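PDB 3R3H: O-methyltransferase, SAM-dependent from Legionella pneumophila subsp. pneumophila, which probably transfers a methyl group from S-adenosylmethionine to an oxygen atom of an acceptor substrate that is not identified. Local coordinates for residues S79-I93 with Q110-T124. Residues are numbered along the deposited sequence; the frame is centred on the assembly and turned at random.
Sequences SLALPDDGQVITCDI and QEHKIKLRLGPALDT
Ser79, in the last turn of the helix that precedes strand 87-92, meets Lys113 beside the edge strand of a Rossmann-like methyltransferase sheet; strands 87-92 and 114-118 run parallel there, joined by helix 102-107 in a beta-alpha-beta unit. Lys113 bends at its third torsion (chi3 -63°) and brings NZ to two backbone carbonyls, 2.9 Å from Ser79 O and 2.8 Å from Leu82 O, the second approached from above the carbonyl plane. The ammonium group thus ties this last turn to the loop that leads through the Pro83-Gly86 type I turn. Val88 N donates to Lys113 O at 3.0 Å, and Val88 O accepts from Lys115 N in a nearly straight bond. Val88 CG1 lies alongside Ile114 CG1, while on the other face Ile89 CG2 rests 3.9 Å from Arg117 CG. Thr90 O accepts from Arg117 N (2.9 Å), whereas Thr90 N to Lys115 O is weak; its methyl CG2 turns between Ile114 CG2 and Leu116 CD1, because OG1 stands anti to the backbone N (chi1 172°) and bonds Glu66 on the neighbouring strand. Cys91 SG touches Thr124 CG2, a methyl that also sits over the rim of one face of the Arg117 guanidinium, whose NH2 bonds Ser127. Asp92 continues the ladder, with N bonded to Arg117 O and O to Gly119 N; its OD2 takes Phe70 N and Asn94 N. Beyond it, Ile93 CG2 packs 3.5 Å from Ala121 CB at the start of helix 121-132.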
loop_
_atom_site.group_PDB
_atom_site.type_symbol
_atom_site.label_atom_id
_atom_site.label_comp_id
_atom_site.label_asym_id
_atom_site.label_seq_id
_atom_site.Cartn_x
_atom_site.Cartn_y
_atom_site.Cartn_z
ATOM N N SER A 79 1.526 -2.035 -17.519
ATOM C CA SER A 79 2.643 -1.888 -18.459
ATOM C C SER A 79 3.109 -0.442 -18.560
ATOM O O SER A 79 4.257 -0.173 -18.904
ATOM C CB SER A 79 2.285 -2.430 -19.851
ATOM O OG SER A 79 1.463 -1.544 -20.574
ATOM N N LEU A 80 2.218 0.492 -18.247
ATOM C CA LEU A 80 2.569 1.912 -18.286
ATOM C C LEU A 80 3.604 2.222 -17.222
ATOM O O LEU A 80 4.397 3.147 -17.371
ATOM C CB LEU A 80 1.340 2.783 -18.041
ATOM C CG LEU A 80 0.394 2.988 -19.218
ATOM C CD1 LEU A 80 -0.835 3.741 -18.737
ATOM C CD2 LEU A 80 1.097 3.778 -20.318
ATOM N N ALA A 81 3.584 1.445 -16.144
ATOM C CA ALA A 81 4.513 1.633 -15.042
ATOM C C ALA A 81 5.709 0.706 -15.212
ATOM O O ALA A 81 6.579 0.631 -14.352
ATOM C CB ALA A 81 3.806 1.358 -13.727
ATOM N N LEU A 82 5.745 0.004 -16.336
ATOM C CA LEU A 82 6.829 -0.922 -16.637
ATOM C C LEU A 82 7.828 -0.329 -17.621
ATOM O O LEU A 82 7.478 0.513 -18.457
ATOM C CB LEU A 82 6.274 -2.225 -17.234
ATOM C CG LEU A 82 5.724 -3.351 -16.356
ATOM C CD1 LEU A 82 5.248 -4.505 -17.218
ATOM C CD2 LEU A 82 6.819 -3.826 -15.429
ATOM N N PRO A 83 9.095 -0.764 -17.533
ATOM C CA PRO A 83 10.116 -0.251 -18.451
ATOM C C PRO A 83 9.980 -0.905 -19.842
ATOM O O PRO A 83 9.405 -1.988 -19.973
ATOM C CB PRO A 83 11.423 -0.604 -17.737
ATOM C CG PRO A 83 11.079 -1.865 -17.012
ATOM C CD PRO A 83 9.705 -1.577 -16.461
ATOM N N ASP A 84 10.497 -0.230 -20.868
ATOM C CA ASP A 84 10.448 -0.699 -22.258
ATOM C C ASP A 84 10.662 -2.208 -22.457
ATOM O O ASP A 84 9.966 -2.834 -23.256
ATOM C CB ASP A 84 11.489 0.057 -23.096
ATOM C CG ASP A 84 11.580 1.544 -22.739
ATOM O OD1 ASP A 84 11.851 1.866 -21.550
ATOM O OD2 ASP A 84 11.400 2.387 -23.654
ATOM N N ASP A 85 11.637 -2.775 -21.742
ATOM C CA ASP A 85 11.975 -4.206 -21.823
ATOM C C ASP A 85 11.067 -5.109 -20.977
ATOM O O ASP A 85 11.145 -6.340 -21.064
ATOM C CB ASP A 85 13.442 -4.414 -21.419
ATOM C CG ASP A 85 13.755 -3.888 -20.014
ATOM O OD1 ASP A 85 13.274 -2.786 -19.654
ATOM O OD2 ASP A 85 14.493 -4.576 -19.271
ATOM N N GLY A 86 10.211 -4.481 -20.169
ATOM C CA GLY A 86 9.283 -5.199 -19.313
ATOM C C GLY A 86 8.133 -5.863 -20.048
ATOM O O GLY A 86 7.942 -5.672 -21.247
ATOM N N GLN A 87 7.337 -6.633 -19.316
ATOM C CA GLN A 87 6.233 -7.365 -19.921
ATOM C C GLN A 87 5.137 -7.697 -18.909
ATOM O O GLN A 87 5.425 -7.976 -17.748
ATOM C CB GLN A 87 6.796 -8.653 -20.506
ATOM C CG GLN A 87 5.840 -9.516 -21.271
ATOM C CD GLN A 87 6.426 -10.896 -21.486
ATOM O OE1 GLN A 87 7.596 -11.035 -21.844
ATOM N NE2 GLN A 87 5.621 -11.926 -21.261
ATOM N N VAL A 88 3.884 -7.650 -19.359
ATOM C CA VAL A 88 2.741 -7.985 -18.517
ATOM C C VAL A 88 1.888 -9.058 -19.192
ATOM O O VAL A 88 1.507 -8.932 -20.344
ATOM C CB VAL A 88 1.868 -6.722 -18.158
ATOM C CG1 VAL A 88 1.966 -5.682 -19.234
ATOM C CG2 VAL A 88 0.406 -7.124 -17.939
ATOM N N ILE A 89 1.626 -10.139 -18.470
ATOM C CA ILE A 89 0.808 -11.225 -18.983
ATOM C C ILE A 89 -0.551 -11.159 -18.287
ATOM O O ILE A 89 -0.672 -11.471 -17.106
ATOM C CB ILE A 89 1.476 -12.578 -18.712
ATOM C CG1 ILE A 89 2.753 -12.670 -19.543
ATOM C CG2 ILE A 89 0.510 -13.722 -19.032
ATOM C CD1 ILE A 89 3.466 -13.980 -19.411
ATOM N N THR A 90 -1.556 -10.706 -19.024
ATOM C CA THR A 90 -2.909 -10.583 -18.509
ATOM C C THR A 90 -3.660 -11.862 -18.888
ATOM O O THR A 90 -3.614 -12.301 -20.039
ATOM C CB THR A 90 -3.598 -9.314 -19.107
ATOM O OG1 THR A 90 -4.983 -9.282 -18.749
ATOM C CG2 THR A 90 -3.480 -9.310 -20.632
ATOM N N CYS A 91 -4.320 -12.483 -17.912
ATOM C CA CYS A 91 -5.049 -13.726 -18.173
ATOM C C CYS A 91 -6.528 -13.436 -18.040
ATOM O O CYS A 91 -7.003 -13.204 -16.924
ATOM C CB CYS A 91 -4.644 -14.812 -17.163
ATOM S SG CYS A 91 -2.827 -15.131 -16.985
ATOM N N ASP A 92 -7.253 -13.424 -19.162
ATOM C CA ASP A 92 -8.687 -13.149 -19.113
ATOM C C ASP A 92 -9.532 -14.421 -19.212
ATOM O O ASP A 92 -9.645 -15.040 -20.279
ATOM C CB ASP A 92 -9.108 -12.159 -20.200
ATOM C CG ASP A 92 -10.523 -11.626 -19.979
ATOM O OD1 ASP A 92 -11.095 -10.981 -20.890
ATOM O OD2 ASP A 92 -11.070 -11.848 -18.875
ATOM N N ILE A 93 -10.119 -14.786 -18.070
ATOM C CA ILE A 93 -10.943 -15.981 -17.919
ATOM C C ILE A 93 -12.360 -15.732 -18.405
ATOM O O ILE A 93 -13.118 -16.672 -18.656
ATOM C CB ILE A 93 -11.001 -16.399 -16.451
ATOM C CG1 ILE A 93 -11.813 -15.376 -15.656
ATOM C CG2 ILE A 93 -9.588 -16.468 -15.898
ATOM C CD1 ILE A 93 -12.089 -15.763 -14.233
ATOM N N GLN A 110 1.538 0.182 -25.776
ATOM C CA GLN A 110 1.800 -0.910 -24.855
ATOM C C GLN A 110 1.475 -2.296 -25.398
ATOM O O GLN A 110 1.910 -3.281 -24.828
ATOM C CB GLN A 110 1.011 -0.694 -23.554
ATOM C CG GLN A 110 1.088 0.714 -22.977
ATOM C CD GLN A 110 2.490 1.108 -22.525
ATOM O OE1 GLN A 110 2.722 2.246 -22.135
ATOM N NE2 GLN A 110 3.420 0.171 -22.566
ATOM N N GLU A 111 0.720 -2.378 -26.489
ATOM C CA GLU A 111 0.333 -3.672 -27.037
ATOM C C GLU A 111 1.510 -4.611 -27.257
ATOM O O GLU A 111 1.330 -5.825 -27.384
ATOM C CB GLU A 111 -0.441 -3.490 -28.353
ATOM N N HIS A 112 2.720 -4.068 -27.298
ATOM C CA HIS A 112 3.879 -4.917 -27.527
ATOM C C HIS A 112 4.397 -5.470 -26.211
ATOM O O HIS A 112 5.123 -6.465 -26.201
ATOM C CB HIS A 112 4.983 -4.150 -28.284
ATOM C CG HIS A 112 5.563 -2.988 -27.532
ATOM N ND1 HIS A 112 4.845 -1.845 -27.243
ATOM C CD2 HIS A 112 6.793 -2.798 -26.997
ATOM C CE1 HIS A 112 5.605 -1.004 -26.561
ATOM N NE2 HIS A 112 6.792 -1.559 -26.398
ATOM N N LYS A 113 4.008 -4.827 -25.107
ATOM C CA LYS A 113 4.411 -5.248 -23.768
ATOM C C LYS A 113 3.334 -6.130 -23.119
ATOM O O LYS A 113 3.632 -6.911 -22.215
ATOM C CB LYS A 113 4.671 -4.030 -22.872
ATOM C CG LYS A 113 5.531 -2.965 -23.528
ATOM C CD LYS A 113 6.382 -2.169 -22.542
ATOM C CE LYS A 113 5.554 -1.374 -21.560
ATOM N NZ LYS A 113 6.384 -0.355 -20.844
ATOM N N ILE A 114 2.094 -6.007 -23.592
ATOM C CA ILE A 114 0.972 -6.764 -23.055
ATOM C C ILE A 114 0.702 -8.075 -23.811
ATOM O O ILE A 114 0.423 -8.085 -25.009
ATOM C CB ILE A 114 -0.300 -5.895 -23.047
ATOM C CG1 ILE A 114 -0.050 -4.627 -22.232
ATOM C CG2 ILE A 114 -1.459 -6.665 -22.431
ATOM C CD1 ILE A 114 -1.149 -3.586 -22.353
ATOM N N LYS A 115 0.775 -9.182 -23.081
ATOM C CA LYS A 115 0.564 -10.509 -23.635
ATOM C C LYS A 115 -0.737 -11.117 -23.084
ATOM O O LYS A 115 -0.763 -11.641 -21.975
ATOM C CB LYS A 115 1.774 -11.392 -23.280
ATOM C CG LYS A 115 2.074 -12.504 -24.278
ATOM C CD LYS A 115 0.867 -13.428 -24.464
ATOM C CE LYS A 115 1.033 -14.371 -25.648
ATOM N NZ LYS A 115 1.949 -15.512 -25.355
ATOM N N LEU A 116 -1.809 -11.046 -23.866
ATOM C CA LEU A 116 -3.103 -11.584 -23.460
ATOM C C LEU A 116 -3.206 -13.109 -23.569
ATOM O O LEU A 116 -2.824 -13.705 -24.570
ATOM C CB LEU A 116 -4.206 -10.948 -24.301
ATOM C CG LEU A 116 -5.658 -11.345 -24.020
ATOM C CD1 LEU A 116 -6.100 -10.801 -22.654
ATOM C CD2 LEU A 116 -6.550 -10.776 -25.104
ATOM N N ARG A 117 -3.728 -13.738 -22.523
ATOM C CA ARG A 117 -3.896 -15.193 -22.501
ATOM C C ARG A 117 -5.335 -15.471 -22.135
ATOM O O ARG A 117 -5.732 -15.279 -20.994
ATOM C CB ARG A 117 -2.983 -15.821 -21.459
ATOM C CG ARG A 117 -1.516 -15.622 -21.742
ATOM C CD ARG A 117 -1.051 -16.501 -22.871
ATOM N NE ARG A 117 -0.127 -17.523 -22.390
ATOM C CZ ARG A 117 -0.464 -18.779 -22.104
ATOM N NH1 ARG A 117 -1.719 -19.202 -22.249
ATOM N NH2 ARG A 117 0.464 -19.620 -21.664
ATOM N N LEU A 118 -6.121 -15.914 -23.103
ATOM C CA LEU A 118 -7.536 -16.196 -22.879
ATOM C C LEU A 118 -7.784 -17.608 -22.342
ATOM O O LEU A 118 -7.016 -18.530 -22.615
ATOM C CB LEU A 118 -8.305 -16.007 -24.191
ATOM C CG LEU A 118 -8.277 -14.584 -24.720
ATOM C CD1 LEU A 118 -8.709 -14.581 -26.167
ATOM C CD2 LEU A 118 -9.198 -13.712 -23.873
ATOM N N GLY A 119 -8.858 -17.776 -21.577
ATOM C CA GLY A 119 -9.185 -19.093 -21.053
ATOM C C GLY A 119 -9.013 -19.250 -19.551
ATOM O O GLY A 119 -8.433 -18.377 -18.892
ATOM N N PRO A 120 -9.519 -20.364 -18.979
ATOM C CA PRO A 120 -9.440 -20.674 -17.546
ATOM C C PRO A 120 -8.050 -20.410 -16.970
ATOM O O PRO A 120 -7.056 -21.002 -17.413
ATOM C CB PRO A 120 -9.829 -22.150 -17.505
ATOM C CG PRO A 120 -10.858 -22.228 -18.557
ATOM C CD PRO A 120 -10.219 -21.449 -19.694
ATOM N N ALA A 121 -8.000 -19.522 -15.978
ATOM C CA ALA A 121 -6.755 -19.130 -15.322
ATOM C C ALA A 121 -5.872 -20.281 -14.831
ATOM O O ALA A 121 -4.640 -20.217 -14.912
ATOM C CB ALA A 121 -7.073 -18.188 -14.173
ATOM N N LEU A 122 -6.496 -21.330 -14.309
ATOM C CA LEU A 122 -5.737 -22.472 -13.824
ATOM C C LEU A 122 -4.815 -23.046 -14.906
ATOM O O LEU A 122 -3.614 -23.204 -14.686
ATOM C CB LEU A 122 -6.685 -23.554 -13.324
ATOM C CG LEU A 122 -6.193 -24.219 -12.037
ATOM C CD1 LEU A 122 -6.854 -23.552 -10.835
ATOM C CD2 LEU A 122 -6.508 -25.709 -12.079
ATOM N N ASP A 123 -5.378 -23.338 -16.082
ATOM C CA ASP A 123 -4.605 -23.892 -17.199
ATOM C C ASP A 123 -3.503 -22.962 -17.653
ATOM O O ASP A 123 -2.378 -23.391 -17.895
ATOM C CB ASP A 123 -5.500 -24.186 -18.401
ATOM C CG ASP A 123 -6.608 -25.154 -18.079
ATOM O OD1 ASP A 123 -7.617 -24.708 -17.486
ATOM O OD2 ASP A 123 -6.461 -26.356 -18.413
ATOM N N THR A 124 -3.838 -21.687 -17.780
ATOM C CA THR A 124 -2.871 -20.696 -18.209
ATOM C C THR A 124 -1.681 -20.632 -17.252
ATOM O O THR A 124 -0.545 -20.437 -17.684
ATOM C CB THR A 124 -3.526 -19.304 -18.307
ATOM O OG1 THR A 124 -4.609 -19.340 -19.247
ATOM C CG2 THR A 124 -2.504 -18.268 -18.745
#